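PDB 2CIU: mitochondrial import inner membrane translocase subunit TIM21 from Saccharomyces cerevisiae, which helps import proteins into mitochondria as a component of the TIM23 complex, keeping that complex close to the TOM complex of the outer membrane. Local coordinates for residues D7-N12 with Q96-D101; S16-N21 with M74-E79; S26-D31 with E38-Y43; S60-K63 with R69-H72; L89-S94 with P100-M105. One frame throughout, in Å; residues are numbered along the deposited sequence.

In the fold
The five contacts build the intermembrane-space domain of Tim21, a curved antiparallel sheet with helix 6-20 laid across one side. Interactions 1 and 2 both use that helix, near its start and near its end, with centres about 15 Å apart; interaction 1 closes the longest loop, and interactions 2, 3 and 4 are nested inside it. Strand 70-79 serves interactions 2 and 4, and interaction 5 follows on the next hairpin, sharing Pro100 and Asp101 with interaction 1. Interactions 3 and 5, about 24 Å apart between centres, lie on opposite sides of the chain's centre. Early and late parts of the chain are thus drawn into one compact unit.

Interaction 1. Residues D7-N12 with Q96-D101; sequences DTQLFN and QNYQPD
Leu10 of helix 6-20 faces Pro100 of the loop that leads into strand 101-108, their CA atoms 8.3 Å apart, so that side chains alone bridge helix and loop. The apolar half of the contact is a single touch: Leu10 CD1 reaches Pro100 CG at 3.9 Å, the leucine branch crossing the proline ring at a slant. With CG trans to the backbone N (chi1 -162°), Leu10 leans out from the helix to that ring; the same methyl also touches Ala91, and CG packs on Leu89. The arrangement is a helix laid over a curved antiparallel sheet, as in the NTF2-like clan to which the Tim21 family belongs, and here the loop joining two strands of the sheet folds up against the helix flank. Nearer solvent the contact turns polar. Gln9 NE2 stands at the edge of the Tyr98 ring, close to its plane, 4.3 Å from Tyr98 CE2. A water bridges the same two residues, donating to Gln9 OE1 at 2.9 Å and lying 2.8 Å from Tyr98 OH. Gln9 OE1 is also hydrogen-bonded to Ser5 OG, and on the loop side Pro100 O receives Arg13 NH1 from the next turn of the helix.

Interaction 2. Residues S16-N21 with M74-E79; sequences SMVEKN and MRFHVE
Val18 and Val78 meet through branches set by nearly equal torsions: chi1 is 177° in Val18 and 174° in Val78, which puts CG1 trans to the backbone N and leaves CG2 beside it. From these settings Val18 CG1 comes to 4.0 Å from Val78 CG2, so the methyls that touch belong to different branches. The two side chains slide past each other in opposite senses. The other methyl of the helix residue, Val18 CG2, turns to Phe76 and approaches CZ, the far end of the ring, at 4.5 Å, a looser touch from an oblique direction. Both valines and the phenylalanine point their CB atoms across the gap, one from helix 6-20 and two from strand 70-79; Phe76 and Val78, two residues apart on the strand, therefore present the same side of the sheet to the helix. This is helix-on-sheet packing near the centre of the Tim21 domain, with the last full turn of the helix resting on the long strand.

Neighbouring groups complete the layer: Phe11, about two turns earlier on the helix, meets the Phe76 ring edge-to-face, and Met105 and Leu117 also lie against Val18. At the helix end Asn21 is the N-cap of the helix that follows, its OD1 accepting from Ile24 N. Since all three touching side chains are buried hydrocarbon, cohesion between helix and strand here probably comes largely from dispersion and the exclusion of water, with no polar group on these side chains to satisfy.

Interaction 3. Residues S26-D31 with E38-Y43; sequences SLLQCD and ERLKAY
Leu28, just past the end of helix 22-27, sends CD1 to 3.9 Å from CD1 of Leu40, the two leucines meeting methyl to methyl. Gln29 then takes a positive phi (56°), ending the helix in a Schellman motif, and its carbonyl O accepts from a water that also donates to Glu38 OE1. In Cys30 the sulfur stands trans to the carbonyl carbon (chi1 -70°), where SG packs 3.6 Å from Leu40 CD2 and somewhat farther from the other methyl of that leucine. Asp31 closes the walk with its backbone: N donates to Glu38 OE1 at 2.8 Å, nearly straight at 167° and almost in line with the C-O bond of the carboxylate. Glu38, fully extended as far as CD, reaches this NH; OE1 thus receives both an amide and the water, while OE2 takes Lys81 N. Three donors on one buried carboxylate would probably favour its charged form. Arg25 of helix 22-27 lies against Cys30 and Leu40 and bonds to Glu38 O, and Leu28 reaches Ala85 of strand 84-92. The contact thereby ties the end of helix 22-27 to the lead-in of strand 41-48, which continues beside strand 70-79.

Interaction 4. Residues S60-K63 with R69-H72; sequences STKK and RTHH
Strands 60-64 and 70-79 form an antiparallel beta hairpin in the Tim21 sheet, and Ser60 to Lys63 meet Arg69 to His72 near its turn. The axes of strands 60-63 and 70-72 approach to 4.7 Å, and their directions differ by 156°. Lys63 and His71 make the hydrogen-bonded pair: Lys63 N donates to His71 O at 3.0 Å, and His71 N returns a bond to Lys63 O at 2.8 Å. The same His71 O also takes a CA-H...O contact from Lys62 CA, at 3.3 Å. Lys62 and His72 form the adjoining non-hydrogen-bonded pair, with their side chains running alongside each other on the same face of the sheet. Lys62 CG sits over one face of the His72 imidazole, 4.2 Å from the ring centroid, a CH-pi contact, and Lys62 CB touches Thr70 CG2 beside it.

On the other face, His71 is held at both ring nitrogens, ND1 by Glu90 OE2 on the next strand and NE2 by Asp65 OD2 in the turn, which should fix the rotation of its ring. Arg69 bonds through NH2 to Glu93 O, linking the turn to the neighbouring hairpin. Ser60 carries the contact back to the helix: its OG is bonded to Asp7 OD1, and chi1 of 65° swings the hydroxyl toward His72. There His72 ND1 donates to Ser60 OG over a long 3.3 Å, nearly straight and exactly in the plane of the imidazole.

Interaction 5. Residues L89-S94 with P100-M105; sequences LEAKES and PDFINM
Glu90 and Asn104 anchor the hairpin of strands 84-92 and 101-108: Glu90 N donates to Asn104 O at 2.9 Å, while Glu90 O receives Ile103 N at 2.8 Å and, weakly, Asn104 N. Two residues facing one make a classic beta bulge, which shifts the antiparallel register by one before Ala91 pairs with Phe102. Beyond it Lys92 and Asp101 exchange bonds, Lys92 N to Asp101 O and Asp101 N to Lys92 O.

Waters extend the polar network. One donates to both Glu90 OE1 and Asn104 OD1, and the carboxylate of Glu90 and the amide of Asn104 stand at 81° to each other; Glu90 OE2 is bonded to His71 ND1 of the adjoining strand. Another donates to Asp101 OD2 and is also hydrogen-bonded to Ser94 OG, itself an acceptor for Asn97 N.

Packing divides between the two faces. On the Glu90 face, Ile103, one of the two bulge residues, crosses Lys92 at about a right angle, with CD1 tightly set 3.4 Å from Lys92 CB. Toward helix 6-20, Leu89 lies across Phe102 and also touches Met105 CB, while Arg13 of the helix makes a cation-pi contact with the Phe102 ring. A chi1 of 171° turns CG of Leu89 away from its own N, and CD1 then hangs over the centre of the Phe102 ring, 3.5 Å from its centroid.

Interaction 1. Residues D7-N12 with Q96-D101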
# COMPACT_ATOMS: atom_id res chain seq x y z
N ASP A 7 9.02 7.07 -7.43
CA ASP A 7 8.58 6.41 -6.21
C ASP A 7 7.82 7.35 -5.28
O ASP A 7 6.91 6.93 -4.57
CB ASP A 7 9.77 5.82 -5.46
CG ASP A 7 10.31 4.57 -6.12
OD1 ASP A 7 9.58 3.97 -6.92
OD2 ASP A 7 11.46 4.17 -5.81
N THR A 8 8.20 8.63 -5.27
CA THR A 8 7.53 9.58 -4.41
C THR A 8 6.06 9.72 -4.82
O THR A 8 5.17 9.64 -3.98
CB THR A 8 8.22 10.96 -4.46
OG1 THR A 8 9.54 10.84 -3.93
CG2 THR A 8 7.43 11.98 -3.64
N GLN A 9 5.81 9.89 -6.11
CA GLN A 9 4.43 10.02 -6.58
C GLN A 9 3.68 8.71 -6.40
O GLN A 9 2.50 8.71 -6.06
CB GLN A 9 4.39 10.46 -8.05
CG GLN A 9 5.07 11.81 -8.25
CD GLN A 9 4.69 12.51 -9.55
OE1 GLN A 9 5.43 13.37 -10.02
NE2 GLN A 9 3.54 12.16 -10.12
N LEU A 10 4.36 7.59 -6.61
CA LEU A 10 3.72 6.30 -6.47
C LEU A 10 3.24 6.11 -5.03
O LEU A 10 2.10 5.69 -4.79
CB LEU A 10 4.72 5.20 -6.85
CG LEU A 10 4.16 3.82 -7.18
CD1 LEU A 10 3.24 3.91 -8.38
CD2 LEU A 10 5.32 2.87 -7.47
N PHE A 11 4.10 6.45 -4.08
CA PHE A 11 3.77 6.36 -2.67
C PHE A 11 2.68 7.36 -2.27
O PHE A 11 1.73 7.01 -1.59
CB PHE A 11 5.02 6.60 -1.82
CG PHE A 11 4.73 6.84 -0.37
CD1 PHE A 11 4.34 5.80 0.47
CD2 PHE A 11 4.78 8.13 0.16
CE1 PHE A 11 4.02 6.03 1.81
CE2 PHE A 11 4.46 8.37 1.49
CZ PHE A 11 4.08 7.33 2.32
N ASN A 12 2.83 8.62 -2.69
CA ASN A 12 1.83 9.62 -2.33
C ASN A 12 0.44 9.23 -2.80
O ASN A 12 -0.55 9.36 -2.09
CB ASN A 12 2.20 10.99 -2.92
CG ASN A 12 3.38 11.64 -2.20
OD1 ASN A 12 3.77 11.23 -1.11
ND2 ASN A 12 3.94 12.67 -2.82
N GLN A 96 -0.90 4.40 -22.10
CA GLN A 96 -1.89 5.43 -22.39
C GLN A 96 -1.86 6.63 -21.45
O GLN A 96 -2.07 7.77 -21.88
CB GLN A 96 -3.29 4.81 -22.35
CG GLN A 96 -4.42 5.83 -22.43
CD GLN A 96 -5.79 5.17 -22.40
OE1 GLN A 96 -6.10 4.40 -21.50
NE2 GLN A 96 -6.62 5.49 -23.39
N ASN A 97 -1.60 6.38 -20.18
CA ASN A 97 -1.58 7.45 -19.17
C ASN A 97 -0.18 7.84 -18.73
O ASN A 97 0.78 7.10 -18.90
CB ASN A 97 -2.34 7.01 -17.93
CG ASN A 97 -3.79 6.70 -18.20
OD1 ASN A 97 -4.38 5.83 -17.56
ND2 ASN A 97 -4.38 7.42 -19.15
N TYR A 98 -0.09 9.03 -18.14
CA TYR A 98 1.17 9.51 -17.62
C TYR A 98 1.48 8.67 -16.37
O TYR A 98 2.55 8.06 -16.26
CB TYR A 98 1.06 10.98 -17.21
CG TYR A 98 2.27 11.48 -16.47
CD1 TYR A 98 3.39 11.94 -17.16
CD2 TYR A 98 2.31 11.47 -15.08
CE1 TYR A 98 4.52 12.38 -16.48
CE2 TYR A 98 3.44 11.91 -14.39
CZ TYR A 98 4.54 12.36 -15.10
OH TYR A 98 5.64 12.82 -14.41
N GLN A 99 0.53 8.64 -15.44
CA GLN A 99 0.71 7.88 -14.20
C GLN A 99 0.63 6.39 -14.50
O GLN A 99 -0.17 5.96 -15.33
CB GLN A 99 -0.34 8.28 -13.15
CG GLN A 99 -1.77 7.82 -13.42
CD GLN A 99 -2.52 8.69 -14.40
OE1 GLN A 99 -1.95 9.60 -15.00
NE2 GLN A 99 -3.80 8.41 -14.57
N PRO A 100 1.45 5.58 -13.82
CA PRO A 100 1.39 4.14 -14.09
C PRO A 100 0.11 3.50 -13.60
O PRO A 100 -0.57 4.02 -12.71
CB PRO A 100 2.63 3.61 -13.37
CG PRO A 100 2.76 4.54 -12.21
CD PRO A 100 2.53 5.89 -12.87
N ASP A 101 -0.22 2.36 -14.18
CA ASP A 101 -1.41 1.63 -13.78
C ASP A 101 -1.16 0.87 -12.49
O ASP A 101 -0.08 0.32 -12.28
CB ASP A 101 -1.81 0.63 -14.86
CG ASP A 101 -2.22 1.29 -16.16
OD1 ASP A 101 -3.02 2.24 -16.11
OD2 ASP A 101 -1.74 0.84 -17.23
O HOH W 1 5.53 14.89 -12.46

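Interaction 2. Residues S16-N21 with M74-E79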
# COMPACT_ATOMS: atom_id res chain seq x y z
N SER A 16 -2.48 7.86 -0.15
CA SER A 16 -3.67 8.69 -0.12
C SER A 16 -4.92 7.85 -0.30
O SER A 16 -5.94 8.09 0.34
CB SER A 16 -3.59 9.78 -1.19
OG SER A 16 -2.55 10.68 -0.87
N MET A 17 -4.85 6.84 -1.16
CA MET A 17 -5.98 5.94 -1.39
C MET A 17 -6.31 5.16 -0.12
O MET A 17 -7.47 4.96 0.22
CB MET A 17 -5.66 4.93 -2.48
CG MET A 17 -5.49 5.50 -3.86
SD MET A 17 -4.95 4.15 -4.93
CE MET A 17 -6.27 3.03 -4.66
N VAL A 18 -5.27 4.67 0.54
CA VAL A 18 -5.44 3.89 1.75
C VAL A 18 -6.08 4.70 2.87
O VAL A 18 -7.02 4.26 3.52
CB VAL A 18 -4.08 3.37 2.24
CG1 VAL A 18 -4.23 2.60 3.55
CG2 VAL A 18 -3.46 2.49 1.15
N GLU A 19 -5.55 5.90 3.07
CA GLU A 19 -6.01 6.80 4.11
C GLU A 19 -7.46 7.23 3.96
O GLU A 19 -8.16 7.43 4.96
CB GLU A 19 -5.11 8.04 4.14
CG GLU A 19 -5.51 9.10 5.13
CD GLU A 19 -4.66 10.33 5.00
OE1 GLU A 19 -4.62 10.91 3.90
OE2 GLU A 19 -4.02 10.72 6.00
N LYS A 20 -7.92 7.37 2.72
CA LYS A 20 -9.29 7.79 2.47
C LYS A 20 -10.29 6.65 2.42
O LYS A 20 -11.50 6.87 2.33
CB LYS A 20 -9.37 8.59 1.16
N ASN A 21 -9.81 5.41 2.50
CA ASN A 21 -10.70 4.27 2.44
C ASN A 21 -11.37 3.98 3.78
O ASN A 21 -10.70 3.60 4.74
CB ASN A 21 -9.94 3.03 1.96
CG ASN A 21 -10.84 1.84 1.77
OD1 ASN A 21 -11.29 1.23 2.73
ND2 ASN A 21 -11.12 1.51 0.51
N MET A 74 6.00 -2.07 -4.42
CA MET A 74 6.31 -1.19 -3.31
C MET A 74 5.54 -1.60 -2.08
O MET A 74 4.35 -1.93 -2.15
CB MET A 74 5.94 0.26 -3.67
CG MET A 74 6.15 1.24 -2.51
SD MET A 74 5.67 2.95 -2.94
CE MET A 74 7.13 3.48 -3.76
N ARG A 75 6.23 -1.61 -0.94
CA ARG A 75 5.59 -1.94 0.31
C ARG A 75 5.83 -0.80 1.29
O ARG A 75 6.91 -0.22 1.33
CB ARG A 75 6.13 -3.25 0.89
CG ARG A 75 5.61 -4.41 0.08
CD ARG A 75 5.94 -5.75 0.66
NE ARG A 75 5.23 -6.75 -0.13
CZ ARG A 75 5.33 -8.06 0.04
NH1 ARG A 75 6.12 -8.56 0.98
NH2 ARG A 75 4.63 -8.87 -0.74
N PHE A 76 4.79 -0.45 2.04
CA PHE A 76 4.94 0.60 3.04
C PHE A 76 3.91 0.37 4.13
O PHE A 76 3.08 -0.53 4.03
CB PHE A 76 4.79 2.01 2.41
CG PHE A 76 3.45 2.28 1.80
CD1 PHE A 76 2.39 2.78 2.56
CD2 PHE A 76 3.25 2.07 0.44
CE1 PHE A 76 1.16 3.05 1.97
CE2 PHE A 76 2.02 2.34 -0.15
CZ PHE A 76 0.97 2.84 0.61
N HIS A 77 3.96 1.16 5.20
CA HIS A 77 3.02 0.97 6.28
C HIS A 77 2.22 2.22 6.54
O HIS A 77 2.65 3.31 6.21
CB HIS A 77 3.74 0.63 7.58
CG HIS A 77 4.43 -0.70 7.58
ND1 HIS A 77 5.73 -0.87 7.16
CD2 HIS A 77 3.99 -1.93 7.96
CE1 HIS A 77 6.07 -2.15 7.28
NE2 HIS A 77 5.03 -2.80 7.77
N VAL A 78 1.05 2.01 7.15
CA VAL A 78 0.17 3.09 7.57
C VAL A 78 -0.15 2.72 9.01
O VAL A 78 -0.58 1.60 9.30
CB VAL A 78 -1.11 3.18 6.72
CG1 VAL A 78 -2.05 4.25 7.31
CG2 VAL A 78 -0.76 3.55 5.28
N GLU A 79 0.10 3.66 9.92
CA GLU A 79 -0.08 3.40 11.34
C GLU A 79 -1.07 4.32 12.04
O GLU A 79 -1.03 5.53 11.86
CB GLU A 79 1.27 3.53 12.04
CG GLU A 79 1.18 3.37 13.56
CD GLU A 79 2.50 3.58 14.28
OE1 GLU A 79 2.49 3.56 15.53
OE2 GLU A 79 3.55 3.75 13.63

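Interaction 3. Residues S26-D31 with E38-Y43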
# COMPACT_ATOMS: atom_id res chain seq x y z
N SER A 26 -11.39 1.64 9.31
CA SER A 26 -12.06 0.84 10.32
C SER A 26 -11.16 -0.30 10.78
O SER A 26 -11.11 -0.60 11.97
CB SER A 26 -13.37 0.27 9.75
OG SER A 26 -14.06 -0.48 10.73
N LEU A 27 -10.45 -0.93 9.85
CA LEU A 27 -9.54 -2.01 10.20
C LEU A 27 -8.41 -1.49 11.08
O LEU A 27 -7.90 -2.21 11.94
CB LEU A 27 -8.95 -2.67 8.94
CG LEU A 27 -9.94 -3.36 8.00
CD1 LEU A 27 -9.18 -3.95 6.80
CD2 LEU A 27 -10.69 -4.45 8.74
N LEU A 28 -8.01 -0.24 10.87
CA LEU A 28 -6.94 0.36 11.65
C LEU A 28 -7.47 0.91 12.97
O LEU A 28 -6.71 1.38 13.80
CB LEU A 28 -6.29 1.50 10.87
CG LEU A 28 -5.39 1.12 9.69
CD1 LEU A 28 -5.07 2.36 8.87
CD2 LEU A 28 -4.13 0.45 10.21
N GLN A 29 -8.79 0.81 13.15
CA GLN A 29 -9.44 1.28 14.37
C GLN A 29 -9.11 2.74 14.62
O GLN A 29 -8.75 3.14 15.73
CB GLN A 29 -9.02 0.41 15.56
CG GLN A 29 -9.51 -1.03 15.44
CD GLN A 29 -9.07 -1.90 16.59
OE1 GLN A 29 -9.03 -1.46 17.74
NE2 GLN A 29 -8.75 -3.16 16.30
N CYS A 30 -9.24 3.54 13.57
CA CYS A 30 -8.98 4.98 13.65
C CYS A 30 -9.92 5.66 14.64
O CYS A 30 -11.08 5.29 14.74
CB CYS A 30 -9.16 5.65 12.30
SG CYS A 30 -7.90 5.22 11.08
N ASP A 31 -9.38 6.64 15.35
CA ASP A 31 -10.14 7.43 16.31
C ASP A 31 -10.78 8.52 15.44
O ASP A 31 -10.30 9.65 15.40
CB ASP A 31 -9.18 8.05 17.32
CG ASP A 31 -9.89 8.78 18.44
OD1 ASP A 31 -11.13 8.86 18.41
OD2 ASP A 31 -9.19 9.28 19.35
N GLU A 38 -8.65 10.87 12.74
CA GLU A 38 -7.31 10.67 13.24
C GLU A 38 -6.29 10.90 12.13
O GLU A 38 -6.51 10.51 10.98
CB GLU A 38 -7.14 9.24 13.78
CG GLU A 38 -5.74 8.94 14.29
CD GLU A 38 -5.58 7.52 14.83
OE1 GLU A 38 -6.60 6.84 15.06
OE2 GLU A 38 -4.43 7.10 15.04
N ARG A 39 -5.18 11.54 12.48
CA ARG A 39 -4.12 11.79 11.52
C ARG A 39 -3.23 10.55 11.50
O ARG A 39 -2.46 10.32 12.43
CB ARG A 39 -3.30 13.01 11.94
CG ARG A 39 -4.06 14.32 11.80
CD ARG A 39 -3.18 15.51 12.13
NE ARG A 39 -2.86 15.59 13.55
CZ ARG A 39 -3.72 15.95 14.50
NH1 ARG A 39 -4.97 16.27 14.18
NH2 ARG A 39 -3.34 16.00 15.77
N LEU A 40 -3.35 9.76 10.45
CA LEU A 40 -2.54 8.56 10.32
C LEU A 40 -1.10 8.90 9.95
O LEU A 40 -0.80 9.99 9.46
CB LEU A 40 -3.15 7.63 9.28
CG LEU A 40 -4.52 7.04 9.61
CD1 LEU A 40 -5.02 6.19 8.44
CD2 LEU A 40 -4.43 6.21 10.88
N LYS A 41 -0.20 7.94 10.20
CA LYS A 41 1.22 8.08 9.93
C LYS A 41 1.62 7.01 8.91
O LYS A 41 1.03 5.94 8.89
CB LYS A 41 1.97 7.88 11.24
CG LYS A 41 3.47 8.01 11.16
CD LYS A 41 4.08 7.78 12.53
CE LYS A 41 5.57 8.00 12.53
NZ LYS A 41 6.09 7.94 13.93
N ALA A 42 2.58 7.33 8.05
CA ALA A 42 3.04 6.39 7.04
C ALA A 42 4.55 6.44 6.88
O ALA A 42 5.18 7.48 7.07
CB ALA A 42 2.35 6.69 5.69
N TYR A 43 5.13 5.30 6.52
CA TYR A 43 6.57 5.21 6.34
C TYR A 43 6.87 3.94 5.56
O TYR A 43 5.97 3.13 5.32
CB TYR A 43 7.31 5.20 7.69
CG TYR A 43 6.63 4.41 8.79
CD1 TYR A 43 6.63 3.02 8.78
CD2 TYR A 43 5.96 5.06 9.84
CE1 TYR A 43 5.98 2.28 9.78
CE2 TYR A 43 5.29 4.33 10.83
CZ TYR A 43 5.31 2.94 10.79
OH TYR A 43 4.66 2.19 11.74
O HOH W 2 -6.48 4.53 16.63

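Interaction 4. Residues S60-K63 with R69-H72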
# COMPACT_ATOMS: atom_id res chain seq x y z
N SER A 60 10.60 1.45 -4.63
CA SER A 60 9.96 0.34 -5.31
C SER A 60 11.08 -0.51 -5.86
O SER A 60 12.22 -0.06 -5.98
CB SER A 60 9.07 0.80 -6.47
OG SER A 60 9.83 1.41 -7.50
N THR A 61 10.76 -1.76 -6.15
CA THR A 61 11.73 -2.67 -6.76
C THR A 61 11.14 -3.04 -8.12
O THR A 61 9.92 -3.09 -8.27
CB THR A 61 11.96 -3.94 -5.91
OG1 THR A 61 13.03 -4.70 -6.50
CG2 THR A 61 10.70 -4.80 -5.85
N LYS A 62 12.00 -3.28 -9.11
CA LYS A 62 11.52 -3.61 -10.44
C LYS A 62 11.70 -5.08 -10.79
O LYS A 62 12.68 -5.69 -10.38
CB LYS A 62 12.27 -2.78 -11.49
CG LYS A 62 12.21 -1.29 -11.27
CD LYS A 62 13.19 -0.61 -12.21
CE LYS A 62 13.43 0.85 -11.86
NZ LYS A 62 14.29 0.97 -10.66
N LYS A 63 10.76 -5.62 -11.55
CA LYS A 63 10.85 -7.02 -11.98
C LYS A 63 10.17 -7.16 -13.35
O LYS A 63 9.06 -6.67 -13.55
CB LYS A 63 10.18 -7.93 -10.94
CG LYS A 63 10.49 -9.43 -11.13
CD LYS A 63 9.87 -10.25 -10.01
CE LYS A 63 10.22 -11.72 -10.13
NZ LYS A 63 9.79 -12.28 -11.44
N ARG A 69 7.93 -6.44 -19.98
CA ARG A 69 7.50 -5.18 -19.36
C ARG A 69 7.90 -5.16 -17.89
O ARG A 69 7.81 -6.18 -17.20
CB ARG A 69 5.99 -5.00 -19.49
CG ARG A 69 5.50 -4.65 -20.88
CD ARG A 69 3.97 -4.59 -20.92
NE ARG A 69 3.45 -3.23 -21.11
CZ ARG A 69 3.58 -2.24 -20.24
NH1 ARG A 69 4.23 -2.43 -19.10
NH2 ARG A 69 3.06 -1.05 -20.50
N THR A 70 8.33 -4.01 -17.41
CA THR A 70 8.74 -3.88 -16.02
C THR A 70 7.58 -3.58 -15.07
O THR A 70 6.74 -2.73 -15.35
CB THR A 70 9.79 -2.76 -15.88
OG1 THR A 70 10.95 -3.10 -16.66
CG2 THR A 70 10.21 -2.59 -14.42
N HIS A 71 7.53 -4.31 -13.96
CA HIS A 71 6.50 -4.06 -12.95
C HIS A 71 7.22 -3.49 -11.73
O HIS A 71 8.35 -3.88 -11.43
CB HIS A 71 5.79 -5.36 -12.53
CG HIS A 71 4.95 -5.96 -13.60
ND1 HIS A 71 3.75 -6.59 -13.34
CD2 HIS A 71 5.14 -6.06 -14.94
CE1 HIS A 71 3.24 -7.05 -14.47
NE2 HIS A 71 4.06 -6.75 -15.45
N HIS A 72 6.58 -2.55 -11.05
CA HIS A 72 7.17 -1.95 -9.85
C HIS A 72 6.40 -2.46 -8.64
O HIS A 72 5.17 -2.47 -8.63
CB HIS A 72 7.06 -0.42 -9.89
CG HIS A 72 7.89 0.22 -10.95
ND1 HIS A 72 9.01 0.98 -10.66
CD2 HIS A 72 7.78 0.21 -12.30
CE1 HIS A 72 9.55 1.40 -11.79
NE2 HIS A 72 8.83 0.95 -12.80

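Interaction 5. Residues L89-S94 with P100-M105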
# COMPACT_ATOMS: atom_id res chain seq x y z
N LEU A 89 1.83 -2.81 -3.09
CA LEU A 89 1.41 -2.24 -4.35
C LEU A 89 2.25 -2.76 -5.50
O LEU A 89 3.47 -2.88 -5.38
CB LEU A 89 1.54 -0.71 -4.29
CG LEU A 89 1.35 0.10 -5.58
CD1 LEU A 89 -0.08 -0.02 -6.06
CD2 LEU A 89 1.72 1.57 -5.33
N GLU A 90 1.58 -3.09 -6.60
CA GLU A 90 2.22 -3.51 -7.84
C GLU A 90 1.71 -2.53 -8.90
O GLU A 90 0.50 -2.36 -9.05
CB GLU A 90 1.81 -4.92 -8.25
CG GLU A 90 2.56 -5.39 -9.50
CD GLU A 90 2.08 -6.73 -10.02
OE1 GLU A 90 1.44 -7.48 -9.25
OE2 GLU A 90 2.34 -7.04 -11.20
N ALA A 91 2.62 -1.89 -9.61
CA ALA A 91 2.23 -0.96 -10.67
C ALA A 91 3.03 -1.23 -11.93
O ALA A 91 4.04 -1.94 -11.90
CB ALA A 91 2.45 0.49 -10.19
N LYS A 92 2.59 -0.66 -13.04
CA LYS A 92 3.31 -0.83 -14.29
C LYS A 92 3.09 0.37 -15.17
O LYS A 92 2.01 0.97 -15.17
CB LYS A 92 2.88 -2.11 -15.02
CG LYS A 92 1.60 -2.03 -15.82
CD LYS A 92 1.42 -3.31 -16.63
CE LYS A 92 0.20 -3.24 -17.54
NZ LYS A 92 0.03 -4.50 -18.33
N GLU A 93 4.12 0.75 -15.91
CA GLU A 93 4.02 1.89 -16.81
C GLU A 93 2.78 1.71 -17.69
O GLU A 93 2.48 0.62 -18.16
CB GLU A 93 5.27 1.96 -17.68
CG GLU A 93 5.48 3.30 -18.37
CD GLU A 93 6.72 3.32 -19.24
OE1 GLU A 93 7.78 2.84 -18.78
OE2 GLU A 93 6.64 3.80 -20.39
N SER A 94 2.06 2.81 -17.89
CA SER A 94 0.87 2.79 -18.72
C SER A 94 1.27 3.27 -20.10
O SER A 94 2.08 4.18 -20.23
CB SER A 94 -0.19 3.74 -18.13
OG SER A 94 -1.30 3.86 -19.00
N PRO A 100 1.45 5.58 -13.82
CA PRO A 100 1.39 4.14 -14.09
C PRO A 100 0.11 3.50 -13.60
O PRO A 100 -0.57 4.02 -12.71
CB PRO A 100 2.63 3.61 -13.37
CG PRO A 100 2.76 4.54 -12.21
CD PRO A 100 2.53 5.89 -12.87
N ASP A 101 -0.22 2.36 -14.18
CA ASP A 101 -1.41 1.63 -13.78
C ASP A 101 -1.16 0.87 -12.49
O ASP A 101 -0.08 0.32 -12.28
CB ASP A 101 -1.81 0.63 -14.86
CG ASP A 101 -2.22 1.29 -16.16
OD1 ASP A 101 -3.02 2.24 -16.11
OD2 ASP A 101 -1.74 0.84 -17.23
N PHE A 102 -2.15 0.86 -11.60
CA PHE A 102 -2.03 0.09 -10.38
C PHE A 102 -2.59 -1.27 -10.77
O PHE A 102 -3.74 -1.38 -11.19
CB PHE A 102 -2.86 0.70 -9.25
CG PHE A 102 -2.14 1.77 -8.46
CD1 PHE A 102 -0.98 2.36 -8.95
CD2 PHE A 102 -2.64 2.19 -7.23
CE1 PHE A 102 -0.33 3.36 -8.22
CE2 PHE A 102 -1.99 3.19 -6.50
CZ PHE A 102 -0.84 3.77 -6.99
N ILE A 103 -1.76 -2.30 -10.65
CA ILE A 103 -2.13 -3.66 -11.01
C ILE A 103 -2.72 -4.46 -9.86
O ILE A 103 -3.65 -5.25 -10.04
CB ILE A 103 -0.88 -4.42 -11.53
CG1 ILE A 103 -0.33 -3.73 -12.78
CG2 ILE A 103 -1.23 -5.88 -11.82
CD1 ILE A 103 0.97 -4.32 -13.28
N ASN A 104 -2.19 -4.25 -8.66
CA ASN A 104 -2.62 -4.99 -7.49
C ASN A 104 -2.29 -4.14 -6.28
O ASN A 104 -1.24 -3.53 -6.23
CB ASN A 104 -1.83 -6.32 -7.43
CG ASN A 104 -2.20 -7.19 -6.24
OD1 ASN A 104 -1.39 -7.99 -5.76
ND2 ASN A 104 -3.44 -7.06 -5.77
N MET A 105 -3.21 -4.07 -5.32
CA MET A 105 -2.93 -3.30 -4.12
C MET A 105 -3.75 -3.86 -2.97
O MET A 105 -4.98 -3.97 -3.06
CB MET A 105 -3.24 -1.82 -4.34
CG MET A 105 -2.88 -0.98 -3.13
SD MET A 105 -3.27 0.77 -3.39
CE MET A 105 -2.18 1.48 -2.23
O HOH W 3 1.48 -8.07 -6.66
O HOH W 4 -3.12 2.20 -19.13